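Local structure of multicopper oxidase (Pseudomonas thermotolerans, 6VOW) at residues A130-Y135 with R220-N225; A245-P250 with P264-D269; G68-C73 with V150-V155. The protein probably couples the one-electron oxidation of phenolic or similar substrates to the reduction of dioxygen to water, as laccase-type multicopper oxidases do. One frame throughout, in Å; residues are numbered along the deposited sequence.

Interaction 1 (A130-Y135 with R220-N225); sequences AGNFWY and RLRLFN
Strands 131-135 and 220-225 run in nearly the same direction, their axes 8.0 Å apart at closest approach and inclined by 30°, so that side chains rather than backbone bonds join them; N132 and R222 stand at the nearest point. The one hydrogen bond across the gap runs from R222 NH1 to N132 OD1, 3.0 Å long. The oxygen lies close to the guanidinium plane, whereas the donor is tilted 33° from the plane of the amide carbonyl; the two flat groups stand almost perpendicular. R222 extends from CG to NE and its aliphatic part runs past the same oxygen, CB, CG and CD all coming about equally near. The other end of each group is held from outside: E166 forms a salt bridge with R222 NH2, and D269 accepts a bond from N132 ND2, which fixes the rotation of the amide. The two strands belong to different sheets, one in the first and one in the second of the cupredoxin-like beta-sandwich domains from which laccase-type multicopper oxidases are built, and the contact lies where these domains meet. F224 packs beside the polar pair. Its CG sits next to the backbone N (chi1 -52°), which sends the ring across toward strand 131-135, where CE2 comes 3.6 Å from N132 CB. The rim of the same ring meets a carbonyl: F133 O lies 3.2 Å from F224 CE2, near the ring plane. Farther along, N225 O sits over one face of the W134 indole, 4.3 Å from CZ2 and displaced toward the rim. The W134 side chain lines the pocket of the Cu-O-Cu linkage, its nearest atom about 4 Å from the linkage, and its ring also meets that of H96.

Interaction 2 (A245-P250 with P264-D269); sequences ALDGHP and PGMRID
D247 OD1 is gripped by two donors: the backbone N of R267 at 3.0 Å, and a water at 2.6 Å that also donates to R267 O. The amide reaches the oxygen on its anti side, 21° out of the carboxylate plane. With CG placed beside the backbone N (chi1 -50°), the carboxylate folds back over the start of the opposite strand and brings OD1 within 3.1 Å of M266 CB, while OD2 is bonded to T412. D247 N returns a bond to R267 O, 2.8 Å long, approaching from above the carbonyl plane rather than along a lone pair. The R267 side chain, bent at chi2 and chi3, curls back so that its guanidinium lies with one face over D247 CA, the atom 3.4 Å above the centre of the plane. With D247 OD1 it makes a long salt bridge, in which the oxygen lies well out of the guanidinium plane and no N-H points at it. The firmer bonds lie around its rim: NH1 reaches G265 O at 2.9 Å in the carbonyl plane, NE goes to N132 O, and NH2 pairs with D413. Beyond this corner the chains become an antiparallel pair: D269 N bonds to A245 O, and L246 CD2 packs 3.7 Å from I268 CG2 on the sheet face that Y260 covers. D247 and G248 form the two-residue type I' turn of the hairpin between strands 240-246 and 249-255, closed by L246 and H249. Strand 267-273 lies between strand 240-246 and strand 218-225, and the R267 side chain reaches from this sheet to F133 and W134 of strand 131-136.

Interaction 3 (G68-C73 with V150-V155); sequences GVELRC and VGPLVV
The parallel strands 71-73 and 151-155 join through three alternating backbone bonds: L71 N to P152 O, V154 N to L71 O at 2.8 Å, and C73 N to V154 O, also 2.8 Å. Each of these carbonyls has a second, weaker partner in a CA-H group, such as R72 CA beside V154 O. R72 N, which the neighbouring strand leaves unused, bonds to the hydroxyl of Y40. Strand 71-74 is an edge of its sheet in the first cupredoxin-like domain, and strand 151-156 lies inside it, bonded on its other flank to strand 131-136 through G151, L153 and V155. On the face bearing R72 and V154, the arginine doubles back (chi2 -76°, chi3 -78°) and lays its guanidinium over the valine, with V154 CG1 3.7 Å above the plane and over its centre. NH1 then forms a 2.7 Å salt bridge with E70 OE1, which lies near the guanidinium plane. E166 and E156 form further salt bridges with R72, at NH1 and NH2, and E70 OE2 is bonded to S168, so the ion pair is held from both ends. The E70 side chain crosses that of P152 at about a right angle, with E70 CG 4.0 Å from P152 CG. On the opposite face, L153 CD1 touches L71 CB at 3.6 Å, beside L79.

In the fold
From the N terminus, residues 68-73 come first and residues 130-135 next; 150-155 then closes interaction 3 before 220-225 closes interaction 1, so these two contacts cross along the chain. Interaction 2 follows both, a short loop of 13 residues closed within the second domain. Interaction 3 ties an edge strand to an inner strand of one of the first domain's sheets, where strand 151-156 is paired with 131-136. Interaction 1 packs that sheet, through side chains, against strand 218-225 of the second domain, whose neighbour in its own sheet, 267-273, belongs to interaction 2. Interactions 2 and 3 do not touch; interaction 1 meets both and lies beside the copper-linkage pocket.

Interaction 1 (A130-Y135 with R220-N225)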
ATOM      1  N   ALA A 130       4.868   1.941  13.524  1.00 36.37           N
ATOM      2  CA  ALA A 130       5.992   1.313  12.875  1.00 34.92           C
ATOM      3  C   ALA A 130       5.439   0.381  11.873  1.00 35.80           C
ATOM      4  O   ALA A 130       4.307  -0.099  11.996  1.00 41.00           O
ATOM      5  CB  ALA A 130       6.822   0.540  13.864  1.00 38.05           C
ATOM      6  N   GLY A 131       6.257   0.157  10.883  1.00 34.37           N
ATOM      7  CA  GLY A 131       6.006  -0.754   9.846  1.00 36.72           C
ATOM      8  C   GLY A 131       6.107  -0.163   8.486  1.00 37.21           C
ATOM      9  O   GLY A 131       6.807   0.826   8.267  1.00 32.65           O
ATOM     10  N   ASN A 132       5.440  -0.832   7.561  1.00 39.05           N
ATOM     11  CA  ASN A 132       5.598  -0.643   6.103  1.00 37.98           C
ATOM     12  C   ASN A 132       4.485   0.167   5.595  1.00 32.78           C
ATOM     13  O   ASN A 132       3.329  -0.258   5.764  1.00 35.27           O
ATOM     14  CB  ASN A 132       5.506  -2.031   5.417  1.00 40.10           C
ATOM     15  CG  ASN A 132       6.627  -2.923   5.872  1.00 45.50           C
ATOM     16  OD1 ASN A 132       7.806  -2.488   5.903  1.00 44.52           O
ATOM     17  ND2 ASN A 132       6.303  -4.149   6.246  1.00 46.13           N
ATOM     18  N   PHE A 133       4.805   1.289   4.964  1.00 33.21           N
ATOM     19  CA  PHE A 133       3.740   2.134   4.427  1.00 38.28           C
ATOM     20  C   PHE A 133       4.241   2.410   3.054  1.00 36.16           C
ATOM     21  O   PHE A 133       5.308   1.865   2.614  1.00 34.79           O
ATOM     22  CB  PHE A 133       3.535   3.397   5.324  1.00 34.96           C
ATOM     23  CG  PHE A 133       3.119   3.039   6.659  1.00 32.91           C
ATOM     24  CD1 PHE A 133       1.861   2.657   6.900  1.00 29.36           C
ATOM     25  CD2 PHE A 133       4.079   2.856   7.645  1.00 36.92           C
ATOM     26  CE1 PHE A 133       1.484   2.210   8.151  1.00 32.85           C
ATOM     27  CE2 PHE A 133       3.752   2.368   8.870  1.00 34.61           C
ATOM     28  CZ  PHE A 133       2.428   2.072   9.144  1.00 35.42           C
ATOM     29  N   TRP A 134       3.506   3.242   2.360  1.00 35.23           N
ATOM     30  CA  TRP A 134       4.047   3.746   1.060  1.00 38.68           C
ATOM     31  C   TRP A 134       3.438   5.071   0.751  1.00 33.83           C
ATOM     32  O   TRP A 134       2.520   5.552   1.452  1.00 35.77           O
ATOM     33  CB  TRP A 134       3.820   2.742  -0.119  1.00 36.86           C
ATOM     34  CG  TRP A 134       2.432   2.370  -0.440  1.00 37.22           C
ATOM     35  CD1 TRP A 134       1.511   1.835   0.374  1.00 32.96           C
ATOM     36  CD2 TRP A 134       1.820   2.531  -1.704  1.00 30.65           C
ATOM     37  NE1 TRP A 134       0.363   1.644  -0.314  1.00 39.93           N
ATOM     38  CE2 TRP A 134       0.553   2.033  -1.612  1.00 33.92           C
ATOM     39  CE3 TRP A 134       2.270   2.999  -2.922  1.00 35.71           C
ATOM     40  CZ2 TRP A 134      -0.322   2.065  -2.667  1.00 34.57           C
ATOM     41  CZ3 TRP A 134       1.435   2.981  -3.986  1.00 35.27           C
ATOM     42  CH2 TRP A 134       0.157   2.476  -3.872  1.00 35.97           C
ATOM     43  N   TYR A 135       3.896   5.628  -0.333  1.00 34.12           N
ATOM     44  CA  TYR A 135       3.471   6.946  -0.747  1.00 40.97           C
ATOM     45  C   TYR A 135       3.296   7.007  -2.254  1.00 36.37           C
ATOM     46  O   TYR A 135       4.048   6.398  -3.037  1.00 39.92           O
ATOM     47  CB  TYR A 135       4.524   7.966  -0.254  1.00 37.24           C
ATOM     48  CG  TYR A 135       5.899   7.838  -0.866  1.00 36.23           C
ATOM     49  CD1 TYR A 135       6.233   8.608  -1.951  1.00 40.56           C
ATOM     50  CD2 TYR A 135       6.878   7.019  -0.321  1.00 29.47           C
ATOM     51  CE1 TYR A 135       7.471   8.548  -2.547  1.00 31.02           C
ATOM     52  CE2 TYR A 135       8.154   6.975  -0.903  1.00 37.28           C
ATOM     53  CZ  TYR A 135       8.412   7.763  -2.035  1.00 39.23           C
ATOM     54  OH  TYR A 135       9.591   7.768  -2.701  1.00 42.92           O
ATOM     55  N   ARG A 220      13.746 -10.228   7.559  1.00 44.87           N
ATOM     56  CA  ARG A 220      12.450  -9.576   7.429  1.00 40.62           C
ATOM     57  C   ARG A 220      12.354  -9.001   6.035  1.00 40.31           C
ATOM     58  O   ARG A 220      13.078  -8.046   5.691  1.00 45.31           O
ATOM     59  CB  ARG A 220      12.438  -8.441   8.379  1.00 38.57           C
ATOM     60  CG  ARG A 220      11.229  -7.587   8.279  1.00 44.74           C
ATOM     61  CD  ARG A 220      11.440  -6.450   9.219  1.00 45.12           C
ATOM     62  NE  ARG A 220      10.190  -5.813   9.558  1.00 41.10           N
ATOM     63  CZ  ARG A 220      10.066  -5.012  10.597  1.00 46.85           C
ATOM     64  NH1 ARG A 220      11.121  -4.822  11.405  1.00 42.41           N
ATOM     65  NH2 ARG A 220       8.889  -4.429  10.862  1.00 40.70           N
ATOM     66  N   LEU A 221      11.491  -9.595   5.232  1.00 40.00           N
ATOM     67  CA  LEU A 221      11.254  -9.142   3.865  1.00 41.79           C
ATOM     68  C   LEU A 221      10.079  -8.244   3.945  1.00 38.01           C
ATOM     69  O   LEU A 221       8.974  -8.643   4.365  1.00 41.36           O
ATOM     70  CB  LEU A 221      10.887 -10.323   2.933  1.00 41.04           C
ATOM     71  CG  LEU A 221      11.864 -11.449   2.760  1.00 42.21           C
ATOM     72  CD1 LEU A 221      11.303 -12.431   1.743  1.00 41.96           C
ATOM     73  CD2 LEU A 221      13.148 -10.847   2.289  1.00 47.98           C
ATOM     74  N   ARG A 222      10.321  -7.023   3.599  1.00 38.48           N
ATOM     75  CA  ARG A 222       9.255  -6.014   3.629  1.00 39.93           C
ATOM     76  C   ARG A 222       8.697  -6.018   2.217  1.00 38.11           C
ATOM     77  O   ARG A 222       9.422  -5.696   1.293  1.00 36.07           O
ATOM     78  CB  ARG A 222       9.857  -4.624   3.949  1.00 37.79           C
ATOM     79  CG  ARG A 222      10.526  -4.566   5.302  1.00 32.79           C
ATOM     80  CD  ARG A 222      11.208  -3.228   5.472  1.00 39.18           C
ATOM     81  NE  ARG A 222      11.843  -3.024   6.804  1.00 37.65           N
ATOM     82  CZ  ARG A 222      11.206  -2.699   7.921  1.00 32.70           C
ATOM     83  NH1 ARG A 222       9.940  -2.613   7.981  1.00 33.63           N
ATOM     84  NH2 ARG A 222      11.886  -2.496   9.063  1.00 40.23           N
ATOM     85  N   LEU A 223       7.428  -6.394   2.064  1.00 39.33           N
ATOM     86  CA  LEU A 223       6.834  -6.608   0.712  1.00 37.04           C
ATOM     87  C   LEU A 223       5.815  -5.551   0.527  1.00 35.02           C
ATOM     88  O   LEU A 223       4.858  -5.451   1.318  1.00 41.80           O
ATOM     89  CB  LEU A 223       6.177  -7.952   0.669  1.00 39.00           C
ATOM     90  CG  LEU A 223       7.272  -9.018   0.479  1.00 51.55           C
ATOM     91  CD1 LEU A 223       6.891 -10.337   1.123  1.00 59.80           C
ATOM     92  CD2 LEU A 223       7.449  -9.227  -0.996  1.00 53.14           C
ATOM     93  N   PHE A 224       6.048  -4.733  -0.481  1.00 32.50           N
ATOM     94  CA  PHE A 224       5.170  -3.629  -0.823  1.00 37.36           C
ATOM     95  C   PHE A 224       4.566  -3.863  -2.203  1.00 34.63           C
ATOM     96  O   PHE A 224       5.279  -4.071  -3.195  1.00 37.02           O
ATOM     97  CB  PHE A 224       5.929  -2.296  -0.890  1.00 39.05           C
ATOM     98  CG  PHE A 224       6.757  -1.971   0.308  1.00 35.94           C
ATOM     99  CD1 PHE A 224       8.005  -2.501   0.461  1.00 35.74           C
ATOM    100  CD2 PHE A 224       6.298  -1.090   1.255  1.00 32.83           C
ATOM    101  CE1 PHE A 224       8.780  -2.111   1.554  1.00 39.98           C
ATOM    102  CE2 PHE A 224       7.024  -0.775   2.378  1.00 36.81           C
ATOM    103  CZ  PHE A 224       8.308  -1.241   2.488  1.00 41.05           C
ATOM    104  N   ASN A 225       3.256  -3.811  -2.271  1.00 33.20           N
ATOM    105  CA  ASN A 225       2.621  -3.910  -3.581  1.00 37.80           C
ATOM    106  C   ASN A 225       2.383  -2.477  -4.038  1.00 39.09           C
ATOM    107  O   ASN A 225       1.453  -1.783  -3.556  1.00 35.25           O
ATOM    108  CB  ASN A 225       1.331  -4.742  -3.514  1.00 39.53           C
ATOM    109  CG  ASN A 225       0.605  -4.782  -4.874  1.00 43.12           C
ATOM    110  OD1 ASN A 225       0.831  -3.933  -5.748  1.00 37.11           O
ATOM    111  ND2 ASN A 225      -0.265  -5.782  -5.049  1.00 49.55           N
TER

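Interaction 2 (A245-P250 with P264-D269)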
ATOM      1  N   ALA A 245       3.622  -9.005  10.158  1.00 36.78           N
ATOM      2  CA  ALA A 245       2.772  -7.831  10.073  1.00 37.51           C
ATOM      3  C   ALA A 245       2.124  -7.685   8.733  1.00 33.91           C
ATOM      4  O   ALA A 245       2.726  -8.009   7.702  1.00 39.50           O
ATOM      5  CB  ALA A 245       3.587  -6.584  10.305  1.00 41.95           C
ATOM      6  N   LEU A 246       0.946  -7.082   8.765  1.00 37.64           N
ATOM      7  CA  LEU A 246       0.127  -6.824   7.540  1.00 39.17           C
ATOM      8  C   LEU A 246      -0.325  -5.376   7.478  1.00 40.84           C
ATOM      9  O   LEU A 246      -0.996  -4.843   8.449  1.00 35.14           O
ATOM     10  CB  LEU A 246      -1.083  -7.714   7.513  1.00 38.38           C
ATOM     11  CG  LEU A 246      -0.965  -9.145   7.955  1.00 40.23           C
ATOM     12  CD1 LEU A 246      -2.380  -9.782   8.082  1.00 43.39           C
ATOM     13  CD2 LEU A 246      -0.047  -9.898   7.009  1.00 42.43           C
ATOM     14  N   ASP A 247       0.078  -4.729   6.374  1.00 40.89           N
ATOM     15  CA  ASP A 247      -0.347  -3.376   6.060  1.00 42.72           C
ATOM     16  C   ASP A 247       0.089  -2.469   7.228  1.00 43.75           C
ATOM     17  O   ASP A 247      -0.670  -1.681   7.761  1.00 47.40           O
ATOM     18  CB  ASP A 247      -1.859  -3.384   5.807  1.00 45.22           C
ATOM     19  CG  ASP A 247      -2.273  -4.503   4.801  1.00 45.59           C
ATOM     20  OD1 ASP A 247      -1.689  -4.592   3.735  1.00 46.56           O
ATOM     21  OD2 ASP A 247      -3.124  -5.347   5.126  1.00 47.54           O
ATOM     22  N   GLY A 248       1.351  -2.629   7.592  1.00 51.05           N
ATOM     23  CA  GLY A 248       2.032  -1.822   8.653  1.00 47.75           C
ATOM     24  C   GLY A 248       1.596  -2.063  10.098  1.00 42.25           C
ATOM     25  O   GLY A 248       1.824  -1.212  10.970  1.00 42.41           O
ATOM     26  N   HIS A 249       0.951  -3.198  10.385  1.00 40.48           N
ATOM     27  CA  HIS A 249       0.498  -3.489  11.745  1.00 40.77           C
ATOM     28  C   HIS A 249       0.794  -4.915  12.164  1.00 47.42           C
ATOM     29  O   HIS A 249       0.422  -5.862  11.468  1.00 35.65           O
ATOM     30  CB  HIS A 249      -0.939  -3.204  11.870  1.00 43.87           C
ATOM     31  CG  HIS A 249      -1.222  -1.777  11.709  1.00 48.61           C
ATOM     32  ND1 HIS A 249      -1.140  -0.871  12.739  1.00 47.87           N
ATOM     33  CD2 HIS A 249      -1.458  -1.070  10.595  1.00 46.41           C
ATOM     34  CE1 HIS A 249      -1.399   0.334  12.263  1.00 42.55           C
ATOM     35  NE2 HIS A 249      -1.590   0.232  10.961  1.00 39.52           N
ATOM     36  N   PRO A 250       1.530  -5.076  13.263  1.00 43.20           N
ATOM     37  CA  PRO A 250       1.981  -6.381  13.705  1.00 43.59           C
ATOM     38  C   PRO A 250       0.901  -7.417  13.933  1.00 41.47           C
ATOM     39  O   PRO A 250      -0.206  -7.054  14.245  1.00 41.91           O
ATOM     40  CB  PRO A 250       2.619  -6.044  15.037  1.00 46.20           C
ATOM     41  CG  PRO A 250       3.275  -4.700  14.722  1.00 44.51           C
ATOM     42  CD  PRO A 250       2.166  -3.995  14.043  1.00 44.84           C
ATOM     43  N   PRO A 264      -3.203  -4.554  -4.260  1.00 46.30           N
ATOM     44  CA  PRO A 264      -2.539  -3.251  -4.497  1.00 44.71           C
ATOM     45  C   PRO A 264      -2.579  -2.403  -3.238  1.00 42.09           C
ATOM     46  O   PRO A 264      -3.635  -2.343  -2.493  1.00 38.24           O
ATOM     47  CB  PRO A 264      -3.328  -2.649  -5.646  1.00 48.65           C
ATOM     48  CG  PRO A 264      -4.096  -3.797  -6.270  1.00 46.98           C
ATOM     49  CD  PRO A 264      -4.338  -4.785  -5.188  1.00 43.92           C
ATOM     50  N   GLY A 265      -1.407  -1.860  -2.919  1.00 39.12           N
ATOM     51  CA  GLY A 265      -1.287  -1.045  -1.715  1.00 45.94           C
ATOM     52  C   GLY A 265      -1.208  -1.772  -0.392  1.00 42.29           C
ATOM     53  O   GLY A 265      -1.195  -1.142   0.676  1.00 44.18           O
ATOM     54  N   MET A 266      -1.116  -3.094  -0.447  1.00 37.18           N
ATOM     55  CA  MET A 266      -0.875  -3.886   0.718  1.00 37.14           C
ATOM     56  C   MET A 266       0.568  -4.193   0.908  1.00 34.88           C
ATOM     57  O   MET A 266       1.367  -4.220   0.006  1.00 35.39           O
ATOM     58  CB  MET A 266      -1.680  -5.192   0.661  1.00 38.26           C
ATOM     59  CG  MET A 266      -3.181  -4.905   0.718  1.00 39.80           C
ATOM     60  SD  MET A 266      -4.115  -6.413   0.413  1.00 49.81           S
ATOM     61  CE  MET A 266      -4.129  -7.253   1.962  1.00 59.96           C
ATOM     62  N   ARG A 267       0.895  -4.453   2.144  1.00 35.31           N
ATOM     63  CA  ARG A 267       2.269  -4.775   2.494  1.00 35.27           C
ATOM     64  C   ARG A 267       2.264  -5.865   3.517  1.00 35.01           C
ATOM     65  O   ARG A 267       1.305  -6.063   4.249  1.00 38.92           O
ATOM     66  CB  ARG A 267       2.898  -3.523   3.125  1.00 30.07           C
ATOM     67  CG  ARG A 267       2.948  -2.292   2.268  1.00 37.36           C
ATOM     68  CD  ARG A 267       1.737  -1.407   2.425  1.00 32.76           C
ATOM     69  NE  ARG A 267       1.518  -0.824   3.774  1.00 36.22           N
ATOM     70  CZ  ARG A 267       0.320  -0.472   4.215  1.00 43.19           C
ATOM     71  NH1 ARG A 267      -0.767  -0.715   3.491  1.00 38.83           N
ATOM     72  NH2 ARG A 267       0.182   0.036   5.412  1.00 46.63           N
ATOM     73  N   ILE A 268       3.385  -6.529   3.628  1.00 39.69           N
ATOM     74  CA  ILE A 268       3.589  -7.498   4.671  1.00 36.20           C
ATOM     75  C   ILE A 268       5.039  -7.456   5.071  1.00 39.52           C
ATOM     76  O   ILE A 268       5.935  -7.120   4.284  1.00 31.00           O
ATOM     77  CB  ILE A 268       3.279  -8.979   4.218  1.00 39.25           C
ATOM     78  CG1 ILE A 268       4.097  -9.473   2.988  1.00 40.15           C
ATOM     79  CG2 ILE A 268       1.815  -9.120   3.911  1.00 39.59           C
ATOM     80  CD1 ILE A 268       3.752 -10.900   2.639  1.00 41.07           C
ATOM     81  N   ASP A 269       5.263  -7.891   6.288  1.00 40.75           N
ATOM     82  CA  ASP A 269       6.623  -8.284   6.697  1.00 43.81           C
ATOM     83  C   ASP A 269       6.553  -9.774   6.744  1.00 41.07           C
ATOM     84  O   ASP A 269       5.712 -10.340   7.457  1.00 41.87           O
ATOM     85  CB  ASP A 269       6.925  -7.836   8.084  1.00 51.07           C
ATOM     86  CG  ASP A 269       7.268  -6.366   8.173  1.00 52.20           C
ATOM     87  OD1 ASP A 269       8.126  -5.898   7.404  1.00 51.41           O
ATOM     88  OD2 ASP A 269       6.701  -5.694   9.063  1.00 50.01           O
TER
HETATM   89  O   HOH W   1      -1.133  -7.165   3.531  1.00 39.75           O

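Interaction 3 (G68-C73 with V150-V155)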
ATOM      1  N   GLY A  68       9.932   4.620  -6.379  1.00 37.30           N
ATOM      2  CA  GLY A  68      10.635   5.726  -5.767  1.00 45.69           C
ATOM      3  C   GLY A  68      11.577   5.365  -4.611  1.00 40.85           C
ATOM      4  O   GLY A  68      11.541   4.278  -3.982  1.00 37.54           O
ATOM      5  N   VAL A  69      12.441   6.296  -4.325  0.50 42.94           N
ATOM      6  CA  VAL A  69      13.364   6.152  -3.229  0.50 44.38           C
ATOM      7  C   VAL A  69      12.672   5.683  -1.929  0.50 42.02           C
ATOM      8  O   VAL A  69      11.474   5.992  -1.676  0.50 36.80           O
ATOM      9  CB  VAL A  69      13.992   7.514  -2.961  0.50 45.49           C
ATOM     10  CG1 VAL A  69      13.192   8.188  -1.863  0.50 38.94           C
ATOM     11  CG2 VAL A  69      15.454   7.359  -2.614  0.50 49.32           C
ATOM     12  N   GLU A  70      13.409   4.913  -1.122  1.00 38.44           N
ATOM     13  CA  GLU A  70      12.862   4.462   0.175  1.00 50.27           C
ATOM     14  C   GLU A  70      12.881   5.615   1.231  1.00 40.30           C
ATOM     15  O   GLU A  70      13.844   6.194   1.463  1.00 48.75           O
ATOM     16  CB  GLU A  70      13.456   3.131   0.730  1.00 45.37           C
ATOM     17  CG  GLU A  70      12.536   2.607   1.886  1.00 47.25           C
ATOM     18  CD  GLU A  70      12.830   1.184   2.421  1.00 54.28           C
ATOM     19  OE1 GLU A  70      13.247   1.127   3.581  1.00 52.62           O
ATOM     20  OE2 GLU A  70      12.593   0.126   1.769  1.00 51.28           O
ATOM     21  N   LEU A  71      11.751   6.013   1.738  1.00 36.31           N
ATOM     22  CA  LEU A  71      11.769   6.941   2.875  1.00 40.30           C
ATOM     23  C   LEU A  71      11.799   6.176   4.211  1.00 43.50           C
ATOM     24  O   LEU A  71      11.000   5.187   4.424  1.00 38.29           O
ATOM     25  CB  LEU A  71      10.608   7.898   2.819  1.00 39.98           C
ATOM     26  CG  LEU A  71      10.784   9.244   2.130  1.00 46.27           C
ATOM     27  CD1 LEU A  71      11.309   9.191   0.787  1.00 46.68           C
ATOM     28  CD2 LEU A  71       9.448   9.930   2.029  1.00 57.39           C
ATOM     29  N   ARG A  72      12.709   6.567   5.103  1.00 40.99           N
ATOM     30  CA  ARG A  72      12.683   5.922   6.473  1.00 47.78           C
ATOM     31  C   ARG A  72      12.408   6.935   7.537  1.00 41.80           C
ATOM     32  O   ARG A  72      12.940   8.070   7.445  1.00 40.88           O
ATOM     33  CB  ARG A  72      14.002   5.340   6.914  1.00 55.81           C
ATOM     34  CG  ARG A  72      14.705   4.461   5.975  1.00 62.34           C
ATOM     35  CD  ARG A  72      14.086   3.119   5.928  1.00 61.19           C
ATOM     36  NE  ARG A  72      14.441   2.285   7.054  1.00 60.01           N
ATOM     37  CZ  ARG A  72      14.583   0.959   6.988  1.00 63.18           C
ATOM     38  NH1 ARG A  72      14.428   0.237   5.866  1.00 51.18           N
ATOM     39  NH2 ARG A  72      14.881   0.356   8.082  1.00 61.14           N
ATOM     40  N   CYS A  73      11.577   6.525   8.505  1.00 39.54           N
ATOM     41  CA  CYS A  73      11.403   7.260   9.724  1.00 36.60           C
ATOM     42  C   CYS A  73      11.464   6.275  10.890  1.00 34.70           C
ATOM     43  O   CYS A  73      11.778   5.074  10.718  1.00 33.50           O
ATOM     44  CB  CYS A  73      10.078   8.021   9.737  1.00 41.83           C
ATOM     45  SG  CYS A  73       9.973   9.464  10.958  1.00 51.30           S
ATOM     46  N   VAL A 150       5.460   5.915  -7.232  1.00 37.11           N
ATOM     47  CA  VAL A 150       5.179   5.110  -6.087  1.00 32.71           C
ATOM     48  C   VAL A 150       6.465   4.816  -5.355  1.00 35.31           C
ATOM     49  O   VAL A 150       7.537   4.604  -6.000  1.00 35.68           O
ATOM     50  CB  VAL A 150       4.537   3.776  -6.411  1.00 34.56           C
ATOM     51  CG1 VAL A 150       3.214   3.927  -7.052  1.00 35.18           C
ATOM     52  CG2 VAL A 150       5.413   2.896  -7.198  1.00 35.89           C
ATOM     53  N   GLY A 151       6.385   4.792  -4.042  1.00 33.52           N
ATOM     54  CA  GLY A 151       7.605   4.455  -3.272  1.00 37.13           C
ATOM     55  C   GLY A 151       7.308   3.796  -1.944  1.00 33.70           C
ATOM     56  O   GLY A 151       6.219   3.966  -1.409  1.00 35.86           O
ATOM     57  N   PRO A 152       8.275   3.083  -1.368  1.00 32.75           N
ATOM     58  CA  PRO A 152       8.136   2.536  -0.018  1.00 39.42           C
ATOM     59  C   PRO A 152       8.497   3.557   1.084  1.00 41.71           C
ATOM     60  O   PRO A 152       9.467   4.340   0.886  1.00 37.96           O
ATOM     61  CB  PRO A 152       9.154   1.351  -0.005  1.00 36.51           C
ATOM     62  CG  PRO A 152      10.096   1.601  -1.092  1.00 40.11           C
ATOM     63  CD  PRO A 152       9.606   2.833  -1.882  1.00 43.05           C
ATOM     64  N   LEU A 153       7.718   3.546   2.182  1.00 38.57           N
ATOM     65  CA  LEU A 153       8.017   4.248   3.474  1.00 38.55           C
ATOM     66  C   LEU A 153       8.098   3.273   4.628  1.00 35.52           C
ATOM     67  O   LEU A 153       7.134   2.568   4.915  1.00 37.59           O
ATOM     68  CB  LEU A 153       6.944   5.252   3.804  1.00 39.98           C
ATOM     69  CG  LEU A 153       6.959   5.994   5.121  1.00 44.10           C
ATOM     70  CD1 LEU A 153       8.290   6.654   5.311  1.00 50.36           C
ATOM     71  CD2 LEU A 153       5.822   6.987   5.188  1.00 45.34           C
ATOM     72  N   VAL A 154       9.273   3.146   5.238  1.00 37.90           N
ATOM     73  CA  VAL A 154       9.465   2.312   6.448  1.00 34.65           C
ATOM     74  C   VAL A 154       9.490   3.192   7.685  1.00 35.76           C
ATOM     75  O   VAL A 154      10.288   4.128   7.737  1.00 33.31           O
ATOM     76  CB  VAL A 154      10.782   1.503   6.378  1.00 38.73           C
ATOM     77  CG1 VAL A 154      10.966   0.654   7.599  1.00 33.40           C
ATOM     78  CG2 VAL A 154      10.782   0.572   5.168  1.00 38.58           C
ATOM     79  N   VAL A 155       8.611   2.918   8.651  1.00 33.52           N
ATOM     80  CA  VAL A 155       8.686   3.475   9.950  1.00 33.16           C
ATOM     81  C   VAL A 155       9.282   2.404  10.864  1.00 38.66           C
ATOM     82  O   VAL A 155       8.644   1.394  11.123  1.00 31.23           O
ATOM     83  CB  VAL A 155       7.316   4.003  10.417  1.00 35.13           C
ATOM     84  CG1 VAL A 155       7.431   4.652  11.825  1.00 39.47           C
ATOM     85  CG2 VAL A 155       6.798   5.062   9.401  1.00 36.30           C
TER